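Long-range contacts in nonsense-mediated mRNA decay protein 2 (Saccharomyces cerevisiae, PDB 4LUN), which takes part in nonsense-mediated decay of mRNAs carrying premature stop codons, its C-terminus binding the helicase Upf1; this chain holds its N-terminal MIF4G domain: residues Arg5-Leu9 with Val94-Ser98; Leu12-Trp17 with His101-Gly106; Leu112-Leu117 with Phe156-Asp160; Leu144-Thr148 with Leu182-Leu187. All coordinates share one frame; numbering follows the deposited sequence.

Contact 1 (Arg5-Leu9 with Val94-Ser98)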
loop_
_atom_site.group_PDB
_atom_site.type_symbol
_atom_site.label_atom_id
_atom_site.label_comp_id
_atom_site.label_asym_id
_atom_site.label_seq_id
_atom_site.Cartn_x
_atom_site.Cartn_y
_atom_site.Cartn_z
ATOM N N ARG A 5 -6.539 -1.058 20.697
ATOM C CA ARG A 5 -7.669 -1.503 19.887
ATOM C C ARG A 5 -7.205 -2.406 18.740
ATOM O O ARG A 5 -7.894 -3.363 18.376
ATOM C CB ARG A 5 -8.443 -0.299 19.340
ATOM C CG ARG A 5 -9.655 -0.667 18.501
ATOM C CD ARG A 5 -10.632 -1.544 19.270
ATOM N NE ARG A 5 -11.790 -1.894 18.454
ATOM C CZ ARG A 5 -12.693 -2.812 18.781
ATOM N NH1 ARG A 5 -12.574 -3.492 19.914
ATOM N NH2 ARG A 5 -13.712 -3.052 17.968
ATOM N N LYS A 6 -6.041 -2.103 18.171
ATOM C CA LYS A 6 -5.456 -2.982 17.162
ATOM C C LYS A 6 -5.273 -4.378 17.735
ATOM O O LYS A 6 -5.612 -5.376 17.097
ATOM C CB LYS A 6 -4.096 -2.454 16.687
ATOM C CG LYS A 6 -4.160 -1.348 15.649
ATOM C CD LYS A 6 -2.774 -1.086 15.070
ATOM C CE LYS A 6 -2.818 -0.053 13.960
ATOM N NZ LYS A 6 -3.795 1.028 14.262
ATOM N N LYS A 7 -4.739 -4.449 18.950
ATOM C CA LYS A 7 -4.488 -5.739 19.588
ATOM C C LYS A 7 -5.786 -6.466 19.955
ATOM O O LYS A 7 -5.882 -7.691 19.816
ATOM C CB LYS A 7 -3.547 -5.577 20.789
ATOM C CG LYS A 7 -2.133 -5.166 20.387
ATOM C CD LYS A 7 -1.224 -4.945 21.591
ATOM C CE LYS A 7 -0.832 -3.483 21.720
ATOM N NZ LYS A 7 0.643 -3.293 21.600
ATOM N N GLU A 8 -6.789 -5.716 20.407
ATOM C CA GLU A 8 -8.107 -6.288 20.673
ATOM C C GLU A 8 -8.676 -6.962 19.428
ATOM O O GLU A 8 -9.139 -8.101 19.483
ATOM C CB GLU A 8 -9.091 -5.202 21.122
ATOM C CG GLU A 8 -8.901 -4.689 22.539
ATOM C CD GLU A 8 -9.971 -3.675 22.924
ATOM O OE1 GLU A 8 -11.065 -3.701 22.316
ATOM O OE2 GLU A 8 -9.715 -2.851 23.829
ATOM N N LEU A 9 -8.653 -6.240 18.309
ATOM C CA LEU A 9 -9.153 -6.763 17.042
ATOM C C LEU A 9 -8.302 -7.923 16.551
ATOM O O LEU A 9 -8.830 -8.903 16.023
ATOM C CB LEU A 9 -9.156 -5.669 15.975
ATOM C CG LEU A 9 -10.253 -4.608 16.083
ATOM C CD1 LEU A 9 -10.020 -3.506 15.064
ATOM C CD2 LEU A 9 -11.624 -5.237 15.880
ATOM N N VAL A 94 -11.539 -0.654 8.564
ATOM C CA VAL A 94 -10.934 -1.704 9.381
ATOM C C VAL A 94 -11.954 -2.355 10.326
ATOM O O VAL A 94 -11.997 -3.575 10.454
ATOM C CB VAL A 94 -9.730 -1.179 10.195
ATOM C CG1 VAL A 94 -9.281 -2.219 11.215
ATOM C CG2 VAL A 94 -8.582 -0.793 9.263
ATOM N N GLU A 95 -12.774 -1.539 10.984
ATOM C CA GLU A 95 -13.779 -2.066 11.906
ATOM C C GLU A 95 -14.843 -2.888 11.183
ATOM O O GLU A 95 -15.263 -3.937 11.664
ATOM C CB GLU A 95 -14.445 -0.932 12.685
ATOM C CG GLU A 95 -13.528 -0.226 13.669
ATOM C CD GLU A 95 -13.385 -0.963 14.989
ATOM O OE1 GLU A 95 -14.054 -2.004 15.188
ATOM O OE2 GLU A 95 -12.605 -0.487 15.839
ATOM N N ILE A 96 -15.280 -2.394 10.030
ATOM C CA ILE A 96 -16.270 -3.081 9.209
ATOM C C ILE A 96 -15.752 -4.410 8.661
ATOM O O ILE A 96 -16.436 -5.429 8.734
ATOM C CB ILE A 96 -16.722 -2.180 8.049
ATOM C CG1 ILE A 96 -17.437 -0.945 8.600
ATOM C CG2 ILE A 96 -17.612 -2.942 7.081
ATOM C CD1 ILE A 96 -17.540 0.198 7.604
ATOM N N ILE A 97 -14.544 -4.411 8.115
ATOM C CA ILE A 97 -13.968 -5.649 7.599
ATOM C C ILE A 97 -13.727 -6.644 8.729
ATOM O O ILE A 97 -13.938 -7.835 8.549
ATOM C CB ILE A 97 -12.660 -5.409 6.811
ATOM C CG1 ILE A 97 -12.929 -4.522 5.592
ATOM C CG2 ILE A 97 -12.042 -6.731 6.357
ATOM C CD1 ILE A 97 -13.968 -5.088 4.656
ATOM N N SER A 98 -13.295 -6.156 9.890
ATOM C CA SER A 98 -13.082 -7.024 11.050
ATOM C C SER A 98 -14.381 -7.702 11.479
ATOM O O SER A 98 -14.380 -8.888 11.800
ATOM C CB SER A 98 -12.480 -6.251 12.225
ATOM O OG SER A 98 -11.156 -5.838 11.934
#
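Arg-5 and Glu-95 reach each other through two bent chains. In Arg-5 the CG lies trans to the main-chain nitrogen (chi1 -179°) and a turn at chi2 swings the guanidinium across the gap; in Glu-95 a bend at chi2 (-82°) brings the carboxylate back to meet it. The two flat groups are nearly coplanar, and the grip is side-on: NE of Arg-5 donates to OE2 of Glu-95 at 3.1 Å, and NH2 of Arg-5 to OE1 of Glu-95 at 3.0 Å. Both bonds are close to straight and use the syn lone pairs. The third nitrogen, NH1 of Arg-5, bonds OE1 of Glu-8 one helical turn on, at 2.8 Å, so one arginine joins two acids within its own plane.

Leu-9 packs beside this pair. Its CD2 lies over one guanidinium face, off-centre, and packs on CB of Ser-98 at 3.9 Å, while its CD1 meets CG1 of Val-94 at 4.1 Å. Ser-98 OG is turned back to its own helix, donating to the carbonyl O of Val-94, and also bonds Asn-13.

The segments run nearly parallel (15°), their axes 11.9 Å apart at closest, so long side chains span the gap and tie helix 3-17 to the HEAT-like array. A leucine in place of Arg-5 would probably strand the carboxylates of Glu-8 and Glu-95 without their shared cation. Charge pairing at the margin and apolar packing inside act together, and the two acids probably hold the guanidinium against rotation.

Contact 2 (Leu12-Trp17 with His101-Gly106)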
loop_
_atom_site.group_PDB
_atom_site.type_symbol
_atom_site.label_atom_id
_atom_site.label_comp_id
_atom_site.label_asym_id
_atom_site.label_seq_id
_atom_site.Cartn_x
_atom_site.Cartn_y
_atom_site.Cartn_z
ATOM N N LEU A 12 -9.376 -11.063 18.348
ATOM C CA LEU A 12 -10.643 -11.516 17.798
ATOM C C LEU A 12 -10.493 -12.057 16.380
ATOM O O LEU A 12 -11.060 -13.087 16.042
ATOM C CB LEU A 12 -11.667 -10.379 17.799
ATOM C CG LEU A 12 -12.177 -9.912 19.161
ATOM C CD1 LEU A 12 -12.996 -8.642 19.007
ATOM C CD2 LEU A 12 -13.013 -10.997 19.822
ATOM N N ASN A 13 -9.729 -11.360 15.543
ATOM C CA ASN A 13 -9.588 -11.790 14.163
ATOM C C ASN A 13 -8.788 -13.082 14.060
ATOM O O ASN A 13 -9.007 -13.889 13.162
ATOM C CB ASN A 13 -8.972 -10.663 13.318
ATOM C CG ASN A 13 -9.932 -9.504 13.123
ATOM O OD1 ASN A 13 -11.149 -9.699 13.120
ATOM N ND2 ASN A 13 -9.400 -8.292 12.962
ATOM N N THR A 14 -7.860 -13.276 14.992
ATOM C CA THR A 14 -7.037 -14.474 14.989
ATOM C C THR A 14 -7.900 -15.661 15.431
ATOM O O THR A 14 -7.826 -16.750 14.865
ATOM C CB THR A 14 -5.813 -14.315 15.908
ATOM O OG1 THR A 14 -4.952 -13.278 15.398
ATOM C CG2 THR A 14 -5.033 -15.623 15.991
ATOM N N ARG A 15 -8.748 -15.432 16.425
ATOM C CA ARG A 15 -9.680 -16.472 16.862
ATOM C C ARG A 15 -10.644 -16.870 15.749
ATOM O O ARG A 15 -10.927 -18.053 15.557
ATOM C CB ARG A 15 -10.433 -16.033 18.120
ATOM C CG ARG A 15 -9.530 -15.952 19.342
ATOM C CD ARG A 15 -10.296 -16.161 20.628
ATOM N NE ARG A 15 -11.096 -15.000 21.000
ATOM C CZ ARG A 15 -12.390 -15.049 21.299
ATOM N NH1 ARG A 15 -13.040 -16.204 21.261
ATOM N NH2 ARG A 15 -13.034 -13.939 21.633
ATOM N N ALA A 16 -11.130 -15.887 14.991
ATOM C CA ALA A 16 -12.004 -16.176 13.861
ATOM C C ALA A 16 -11.291 -17.003 12.792
ATOM O O ALA A 16 -11.878 -17.936 12.241
ATOM C CB ALA A 16 -12.582 -14.889 13.262
ATOM N N TRP A 17 -10.032 -16.673 12.505
ATOM C CA TRP A 17 -9.257 -17.474 11.570
ATOM C C TRP A 17 -9.125 -18.893 12.113
ATOM O O TRP A 17 -9.038 -19.848 11.348
ATOM C CB TRP A 17 -7.872 -16.878 11.320
ATOM C CG TRP A 17 -7.800 -15.923 10.143
ATOM C CD1 TRP A 17 -7.395 -14.619 10.174
ATOM C CD2 TRP A 17 -8.112 -16.215 8.766
ATOM N NE1 TRP A 17 -7.452 -14.077 8.914
ATOM C CE2 TRP A 17 -7.881 -15.027 8.037
ATOM C CE3 TRP A 17 -8.568 -17.353 8.094
ATOM C CZ2 TRP A 17 -8.098 -14.954 6.652
ATOM C CZ3 TRP A 17 -8.782 -17.272 6.718
ATOM C CH2 TRP A 17 -8.547 -16.080 6.015
ATOM N N HIS A 101 -15.223 -10.335 8.922
ATOM C CA HIS A 101 -14.300 -11.449 9.114
ATOM C C HIS A 101 -14.676 -12.266 10.356
ATOM O O HIS A 101 -14.565 -13.496 10.372
ATOM C CB HIS A 101 -12.849 -10.935 9.218
ATOM C CG HIS A 101 -11.878 -11.973 9.672
ATOM N ND1 HIS A 101 -11.487 -13.029 8.875
ATOM C CD2 HIS A 101 -11.231 -12.134 10.851
ATOM C CE1 HIS A 101 -10.639 -13.789 9.541
ATOM N NE2 HIS A 101 -10.467 -13.271 10.746
ATOM N N GLN A 102 -15.130 -11.583 11.397
ATOM C CA GLN A 102 -15.487 -12.270 12.637
ATOM C C GLN A 102 -16.776 -13.074 12.474
ATOM O O GLN A 102 -16.944 -14.127 13.099
ATOM C CB GLN A 102 -15.603 -11.267 13.783
ATOM C CG GLN A 102 -14.242 -10.760 14.251
ATOM C CD GLN A 102 -14.336 -9.481 15.033
ATOM O OE1 GLN A 102 -15.381 -9.161 15.592
ATOM N NE2 GLN A 102 -13.241 -8.726 15.066
ATOM N N ARG A 103 -17.675 -12.585 11.624
ATOM C CA ARG A 103 -18.927 -13.294 11.350
ATOM C C ARG A 103 -18.710 -14.508 10.451
ATOM O O ARG A 103 -19.266 -15.585 10.700
ATOM C CB ARG A 103 -19.951 -12.363 10.691
ATOM C CG ARG A 103 -20.817 -11.539 11.643
ATOM C CD ARG A 103 -21.910 -12.370 12.328
ATOM N NE ARG A 103 -22.653 -13.237 11.408
ATOM C CZ ARG A 103 -23.793 -12.908 10.802
ATOM N NH1 ARG A 103 -24.347 -11.716 11.003
ATOM N NH2 ARG A 103 -24.384 -13.774 9.986
ATOM N N PHE A 104 -17.896 -14.339 9.410
ATOM C CA PHE A 104 -17.787 -15.358 8.363
ATOM C C PHE A 104 -16.430 -16.051 8.195
ATOM O O PHE A 104 -16.334 -17.028 7.452
ATOM C CB PHE A 104 -18.241 -14.790 7.015
ATOM C CG PHE A 104 -19.592 -14.133 7.067
ATOM C CD1 PHE A 104 -20.739 -14.891 7.268
ATOM C CD2 PHE A 104 -19.720 -12.757 6.929
ATOM C CE1 PHE A 104 -21.983 -14.287 7.329
ATOM C CE2 PHE A 104 -20.962 -12.151 6.992
ATOM C CZ PHE A 104 -22.094 -12.917 7.190
ATOM N N ASN A 105 -15.387 -15.564 8.867
ATOM C CA ASN A 105 -14.041 -16.119 8.667
ATOM C C ASN A 105 -13.640 -16.204 7.183
ATOM O O ASN A 105 -13.952 -15.322 6.393
ATOM C CB ASN A 105 -13.904 -17.489 9.360
ATOM C CG ASN A 105 -12.509 -18.089 9.235
ATOM O OD1 ASN A 105 -11.513 -17.445 9.554
ATOM N ND2 ASN A 105 -12.432 -19.301 8.687
ATOM N N GLY A 106 -12.998 -17.311 6.822
ATOM C CA GLY A 106 -12.262 -17.472 5.592
ATOM C C GLY A 106 -13.132 -17.497 4.369
ATOM O O GLY A 106 -12.695 -17.065 3.315
#
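Ala-16 and Gln-102 bring the backbones closest, their CA atoms 5.4 Å apart, where the last turns of helix 3-17 pass the end of helix 87-104. That helix ends as Asn-105 takes a positive phi, and a new one starts at Gly-106. Ala-16 points its small CB at the last turn of helix 87-104, 3.7 Å from NE2 of His-101.

CG of His-101 lies trans to its own backbone N (chi1 169°), which extends the ring toward helix 3-17; there NE2 of His-101 donates in the ring plane to the carbonyl O of Asn-13 at 2.9 Å, an oxygen that also accepts from Trp-17 N; ND1 bonds Thr-109. Gln-102 NE2 reaches OD1 of Asn-13 at 3.0 Å from above the carbonyl plane, and Asn-13 ND2 bonds Val-153 O and Ser-98 OG. These links fasten the N-terminal helix to the helical-repeat MIF4G fold.

Trp-17 receives the edge of His-101 on one face, an edge-to-face pair with planes at 52° and His-101 CE1 3.3 Å from Trp-17 NE1. A serine replacing Trp-17 would probably leave this imidazole edge uncovered and Val-155 O without its indole donor. CZ3 of Trp-17 also packs on CA of Gly-106.

Contact 3 (Leu112-Leu117 with Phe156-Asp160)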
loop_
_atom_site.group_PDB
_atom_site.type_symbol
_atom_site.label_atom_id
_atom_site.label_comp_id
_atom_site.label_asym_id
_atom_site.label_seq_id
_atom_site.Cartn_x
_atom_site.Cartn_y
_atom_site.Cartn_z
ATOM N N LEU A 112 -11.951 -12.277 -0.607
ATOM C CA LEU A 112 -11.723 -10.842 -0.532
ATOM C C LEU A 112 -10.232 -10.547 -0.681
ATOM O O LEU A 112 -9.842 -9.683 -1.460
ATOM C CB LEU A 112 -12.225 -10.262 0.794
ATOM C CG LEU A 112 -11.792 -8.807 1.063
ATOM C CD1 LEU A 112 -12.383 -7.858 0.043
ATOM C CD2 LEU A 112 -12.132 -8.351 2.473
ATOM N N LEU A 113 -9.404 -11.276 0.059
ATOM C CA LEU A 113 -7.965 -11.024 0.006
ATOM C C LEU A 113 -7.415 -11.283 -1.388
ATOM O O LEU A 113 -6.609 -10.502 -1.905
ATOM C CB LEU A 113 -7.233 -11.887 1.034
ATOM C CG LEU A 113 -5.706 -11.865 0.957
ATOM C CD1 LEU A 113 -5.197 -10.447 1.169
ATOM C CD2 LEU A 113 -5.104 -12.794 1.994
ATOM N N GLY A 114 -7.843 -12.387 -1.992
ATOM C CA GLY A 114 -7.361 -12.746 -3.314
ATOM C C GLY A 114 -7.695 -11.697 -4.355
ATOM O O GLY A 114 -6.871 -11.383 -5.217
ATOM N N ALA A 115 -8.907 -11.150 -4.271
ATOM C CA ALA A 115 -9.339 -10.119 -5.209
ATOM C C ALA A 115 -8.651 -8.797 -4.902
ATOM O O ALA A 115 -8.263 -8.058 -5.816
ATOM C CB ALA A 115 -10.849 -9.955 -5.157
ATOM N N PHE A 116 -8.511 -8.484 -3.615
ATOM C CA PHE A 116 -7.876 -7.225 -3.235
ATOM C C PHE A 116 -6.410 -7.155 -3.693
ATOM O O PHE A 116 -5.936 -6.098 -4.101
ATOM C CB PHE A 116 -7.986 -6.979 -1.723
ATOM C CG PHE A 116 -7.561 -5.593 -1.307
ATOM C CD1 PHE A 116 -8.470 -4.545 -1.290
ATOM C CD2 PHE A 116 -6.244 -5.333 -0.969
ATOM C CE1 PHE A 116 -8.069 -3.255 -0.927
ATOM C CE2 PHE A 116 -5.841 -4.060 -0.597
ATOM C CZ PHE A 116 -6.751 -3.018 -0.579
ATOM N N LEU A 117 -5.705 -8.281 -3.652
ATOM C CA LEU A 117 -4.287 -8.321 -4.016
ATOM C C LEU A 117 -4.045 -7.999 -5.489
ATOM O O LEU A 117 -2.920 -7.656 -5.884
ATOM C CB LEU A 117 -3.685 -9.687 -3.662
ATOM C CG LEU A 117 -3.463 -9.950 -2.169
ATOM C CD1 LEU A 117 -3.168 -11.439 -1.913
ATOM C CD2 LEU A 117 -2.300 -9.079 -1.666
ATOM N N PHE A 156 -5.818 -9.757 7.019
ATOM C CA PHE A 156 -5.024 -10.121 5.848
ATOM C C PHE A 156 -3.630 -10.543 6.292
ATOM O O PHE A 156 -2.791 -9.686 6.543
ATOM C CB PHE A 156 -4.841 -8.902 4.950
ATOM C CG PHE A 156 -6.057 -8.506 4.156
ATOM C CD1 PHE A 156 -7.170 -9.326 4.061
ATOM C CD2 PHE A 156 -6.059 -7.300 3.467
ATOM C CE1 PHE A 156 -8.271 -8.943 3.309
ATOM C CE2 PHE A 156 -7.155 -6.908 2.710
ATOM C CZ PHE A 156 -8.265 -7.734 2.627
ATOM N N ARG A 157 -3.355 -11.840 6.351
ATOM C CA ARG A 157 -2.114 -12.304 6.962
ATOM C C ARG A 157 -1.099 -12.906 6.012
ATOM O O ARG A 157 0.084 -12.579 6.081
ATOM C CB ARG A 157 -2.421 -13.347 8.042
ATOM C CG ARG A 157 -3.578 -12.954 8.947
ATOM C CD ARG A 157 -3.761 -13.977 10.071
ATOM N NE ARG A 157 -4.205 -15.283 9.584
ATOM C CZ ARG A 157 -4.357 -16.346 10.369
ATOM N NH1 ARG A 157 -4.104 -16.253 11.668
ATOM N NH2 ARG A 157 -4.755 -17.503 9.861
ATOM N N THR A 158 -1.550 -13.823 5.163
ATOM C CA THR A 158 -0.620 -14.628 4.381
ATOM C C THR A 158 -1.336 -15.252 3.193
ATOM O O THR A 158 -2.551 -15.420 3.215
ATOM C CB THR A 158 0.003 -15.746 5.264
ATOM O OG1 THR A 158 0.793 -16.625 4.455
ATOM C CG2 THR A 158 -1.093 -16.561 5.945
ATOM N N LEU A 159 -0.588 -15.593 2.148
ATOM C CA LEU A 159 -1.185 -16.295 1.024
ATOM C C LEU A 159 -1.680 -17.662 1.463
ATOM O O LEU A 159 -2.526 -18.256 0.805
ATOM C CB LEU A 159 -0.182 -16.456 -0.119
ATOM C CG LEU A 159 0.255 -15.172 -0.825
ATOM C CD1 LEU A 159 1.378 -15.453 -1.801
ATOM C CD2 LEU A 159 -0.919 -14.514 -1.551
ATOM N N ASP A 160 -1.158 -18.158 2.577
ATOM C CA ASP A 160 -1.555 -19.478 3.064
ATOM C C ASP A 160 -3.024 -19.550 3.510
ATOM O O ASP A 160 -3.571 -20.638 3.682
ATOM C CB ASP A 160 -0.635 -19.936 4.202
ATOM C CG ASP A 160 0.718 -20.418 3.709
ATOM O OD1 ASP A 160 0.867 -20.636 2.488
ATOM O OD2 ASP A 160 1.631 -20.592 4.549
#
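The hydrophobic interior of the MIF4G domain, an all-helical fold of the HEAT-repeat kind, takes in the Phe-156 ring here. Phe-156 belongs to the loop between helices 130-152 and 182-190, and it lies against the C-terminal half of helix 106-116, where Leu-112, Leu-113 and Phe-116 meet it from different directions. The nearest CA atoms, those of Leu-113 and Phe-156, are 6.6 Å apart.

Leu-113 covers one face of the Phe-156 ring. Its CG stands opposite the backbone nitrogen (chi1 172°), which carries CD1 over the ring to 3.8 Å from the centroid, only 17° off the normal: a CH-pi contact. The other methyl, CD2, turns toward the carbonyl O of Thr-158. Leu-112 comes instead to the rim, its CD2 near the ring plane and 3.9 Å from CZ of Phe-156. Phe-116 meets the same ring obliquely, CD2 of Phe-116 lying 4.1 Å from CE2 of Phe-156 with the planes inclined at 41°. Phe-147 of helix 130-152 also meets the Phe-156 ring and touches Leu-113, Phe-116 and Leu-117, while Leu-112 and Phe-116 rest as well on helix 69-81.

After Phe-156 the loop continues through Thr-158, whose OG1 accepts from the backbone N of Asp-160 at 3.1 Å, an ST turn that shapes the chain around Leu-159, and Asp-160 forms a salt bridge with Lys-179. Leu-159 makes its contact with one methyl: its CD2 packs obliquely against CD1 of Leu-117 at 3.8 Å.

Contact 4 (Leu144-Thr148 with Leu182-Leu187)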
loop_
_atom_site.group_PDB
_atom_site.type_symbol
_atom_site.label_atom_id
_atom_site.label_comp_id
_atom_site.label_asym_id
_atom_site.label_seq_id
_atom_site.Cartn_x
_atom_site.Cartn_y
_atom_site.Cartn_z
ATOM N N LEU A 144 -2.257 0.113 -0.608
ATOM C CA LEU A 144 -1.231 -0.452 0.265
ATOM C C LEU A 144 -1.497 -0.075 1.712
ATOM O O LEU A 144 -1.311 -0.882 2.617
ATOM C CB LEU A 144 0.167 0.039 -0.163
ATOM C CG LEU A 144 1.368 -0.345 0.708
ATOM C CD1 LEU A 144 1.599 -1.862 0.669
ATOM C CD2 LEU A 144 2.601 0.400 0.223
ATOM N N ARG A 145 -1.963 1.150 1.935
ATOM C CA ARG A 145 -2.189 1.595 3.308
ATOM C C ARG A 145 -3.302 0.775 3.941
ATOM O O ARG A 145 -3.172 0.270 5.068
ATOM C CB ARG A 145 -2.541 3.083 3.324
ATOM C CG ARG A 145 -2.559 3.697 4.712
ATOM C CD ARG A 145 -3.942 3.714 5.294
ATOM N NE ARG A 145 -3.933 4.214 6.668
ATOM C CZ ARG A 145 -4.124 5.487 6.992
ATOM N NH1 ARG A 145 -4.341 6.387 6.040
ATOM N NH2 ARG A 145 -4.103 5.858 8.266
ATOM N N VAL A 146 -4.388 0.618 3.198
ATOM C CA VAL A 146 -5.548 -0.128 3.686
ATOM C C VAL A 146 -5.196 -1.595 3.910
ATOM O O VAL A 146 -5.601 -2.195 4.912
ATOM C CB VAL A 146 -6.750 0.030 2.724
ATOM C CG1 VAL A 146 -7.845 -0.981 3.054
ATOM C CG2 VAL A 146 -7.297 1.465 2.802
ATOM N N PHE A 147 -4.444 -2.168 2.972
ATOM C CA PHE A 147 -3.987 -3.541 3.122
ATOM C C PHE A 147 -3.228 -3.706 4.422
ATOM O O PHE A 147 -3.456 -4.661 5.166
ATOM C CB PHE A 147 -3.078 -3.979 1.981
ATOM C CG PHE A 147 -2.472 -5.328 2.216
ATOM C CD1 PHE A 147 -3.137 -6.468 1.802
ATOM C CD2 PHE A 147 -1.257 -5.457 2.873
ATOM C CE1 PHE A 147 -2.603 -7.730 2.046
ATOM C CE2 PHE A 147 -0.719 -6.714 3.118
ATOM C CZ PHE A 147 -1.400 -7.849 2.693
ATOM N N THR A 148 -2.314 -2.775 4.677
ATOM C CA THR A 148 -1.421 -2.888 5.820
ATOM C C THR A 148 -2.179 -2.749 7.138
ATOM O O THR A 148 -1.880 -3.461 8.111
ATOM C CB THR A 148 -0.258 -1.890 5.716
ATOM O OG1 THR A 148 0.417 -2.116 4.476
ATOM C CG2 THR A 148 0.747 -2.131 6.833
ATOM N N LEU A 182 3.965 -11.489 3.252
ATOM C CA LEU A 182 3.106 -10.975 2.181
ATOM C C LEU A 182 3.384 -9.514 1.849
ATOM O O LEU A 182 3.409 -9.135 0.668
ATOM C CB LEU A 182 1.634 -11.183 2.534
ATOM C CG LEU A 182 0.591 -10.823 1.468
ATOM C CD1 LEU A 182 0.984 -11.363 0.092
ATOM C CD2 LEU A 182 -0.791 -11.356 1.869
ATOM N N LEU A 183 3.611 -8.691 2.872
ATOM C CA LEU A 183 3.981 -7.298 2.624
ATOM C C LEU A 183 5.270 -7.172 1.832
ATOM O O LEU A 183 5.394 -6.272 1.017
ATOM C CB LEU A 183 4.108 -6.499 3.925
ATOM C CG LEU A 183 2.803 -6.018 4.544
ATOM C CD1 LEU A 183 3.047 -5.557 5.979
ATOM C CD2 LEU A 183 2.224 -4.873 3.690
ATOM N N PHE A 184 6.245 -8.039 2.094
ATOM C CA PHE A 184 7.493 -8.026 1.348
ATOM C C PHE A 184 7.199 -8.302 -0.139
ATOM O O PHE A 184 7.719 -7.613 -1.027
ATOM C CB PHE A 184 8.476 -9.071 1.937
ATOM C CG PHE A 184 9.745 -9.250 1.134
ATOM C CD1 PHE A 184 10.908 -8.568 1.471
ATOM C CD2 PHE A 184 9.778 -10.132 0.056
ATOM C CE1 PHE A 184 12.076 -8.758 0.747
ATOM C CE2 PHE A 184 10.938 -10.309 -0.677
ATOM C CZ PHE A 184 12.085 -9.624 -0.333
ATOM N N SER A 185 6.346 -9.294 -0.387
ATOM C CA SER A 185 5.994 -9.684 -1.753
ATOM C C SER A 185 5.313 -8.546 -2.491
ATOM O O SER A 185 5.655 -8.236 -3.642
ATOM C CB SER A 185 5.115 -10.936 -1.771
ATOM O OG SER A 185 5.834 -12.056 -1.275
ATOM N N ILE A 186 4.366 -7.910 -1.816
ATOM C CA ILE A 186 3.662 -6.759 -2.396
ATOM C C ILE A 186 4.619 -5.598 -2.700
ATOM O O ILE A 186 4.593 -5.002 -3.793
ATOM C CB ILE A 186 2.559 -6.302 -1.428
ATOM C CG1 ILE A 186 1.455 -7.354 -1.376
ATOM C CG2 ILE A 186 1.951 -4.944 -1.852
ATOM C CD1 ILE A 186 0.501 -7.163 -0.200
ATOM N N LEU A 187 5.454 -5.238 -1.736
ATOM C CA LEU A 187 6.345 -4.100 -1.945
ATOM C C LEU A 187 7.405 -4.378 -3.006
ATOM O O LEU A 187 7.750 -3.488 -3.790
ATOM C CB LEU A 187 6.971 -3.657 -0.630
ATOM C CG LEU A 187 5.998 -2.836 0.209
ATOM C CD1 LEU A 187 6.360 -2.875 1.695
ATOM C CD2 LEU A 187 6.030 -1.408 -0.328
#
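Aromatic-aliphatic packing joins Phe-147 to helix 182-190. The CD1 methyl of Ile-186 sits over one face of the Phe-147 ring, 3.6 Å from its centroid and 18° from the normal, a CH-pi contact. Two leucines take the rim instead, near the ring plane: CD2 of Leu-182 lies 3.7 Å from CZ of Phe-147, and CD2 of Leu-183 lies 3.5 Å from CE2 of Phe-147. The Phe-147 torsion (chi1 173°, CG away from its backbone N) sends the ring outward from helix 130-152 into this cluster of methyls.

Purely aliphatic contacts continue the interface one turn back. The two branches of Leu-144 part company: CD1 meets CG2 of Ile-186 at 4.0 Å, while CD2 crosses to CD2 of Leu-187 at 3.9 Å. Beyond them, Ile-203 and Phe-207 of helix 201-210 lie against Leu-144, and Leu-235 and Leu-238 of helix 231-271 against Leu-187.

The polar element is Thr-148. Its OG1 donates to the carbonyl O of Leu-144 at 2.8 Å, and the backbone N of Thr-148 reaches that oxygen from the other face of its plane. With its proton given to its own helix, the hydroxyl still has an apolar neighbour: CD2 of Leu-183 lies 3.4 Å from OG1 of Thr-148.

The segments run antiparallel at 172°, as neighbouring helices of a helical-repeat domain commonly do. The contacts across the interface are apolar and the Thr-148 hydroxyl is satisfied within its helix, so its stability probably comes mainly from close packing and exclusion of water.

How the contacts relate
Contacts 1 and 2 lie about 11 Å apart, centre to centre, as successive parts of one seam between helices 3-17 and 87-104; Leu-9 CD2 comes to 3.9 Å from Gln-102 NE2. The centre of contact 3 is about 14 Å from that of contact 2, and Trp-17 makes a cation-pi interaction with Arg-157 between them. Contacts 3 and 4 share a continuous apolar interior, their centres about 10 Å apart: CD2 of Phe-156 is 3.5 Å from CD1 of Phe-147, and CD2 of Leu-117 is 3.7 Å from CD1 of Ile-186. Their centres lie nearer the chain's centre (about 13 and 5 Å) than those of contacts 1 and 2 (about 18 and 23 Å).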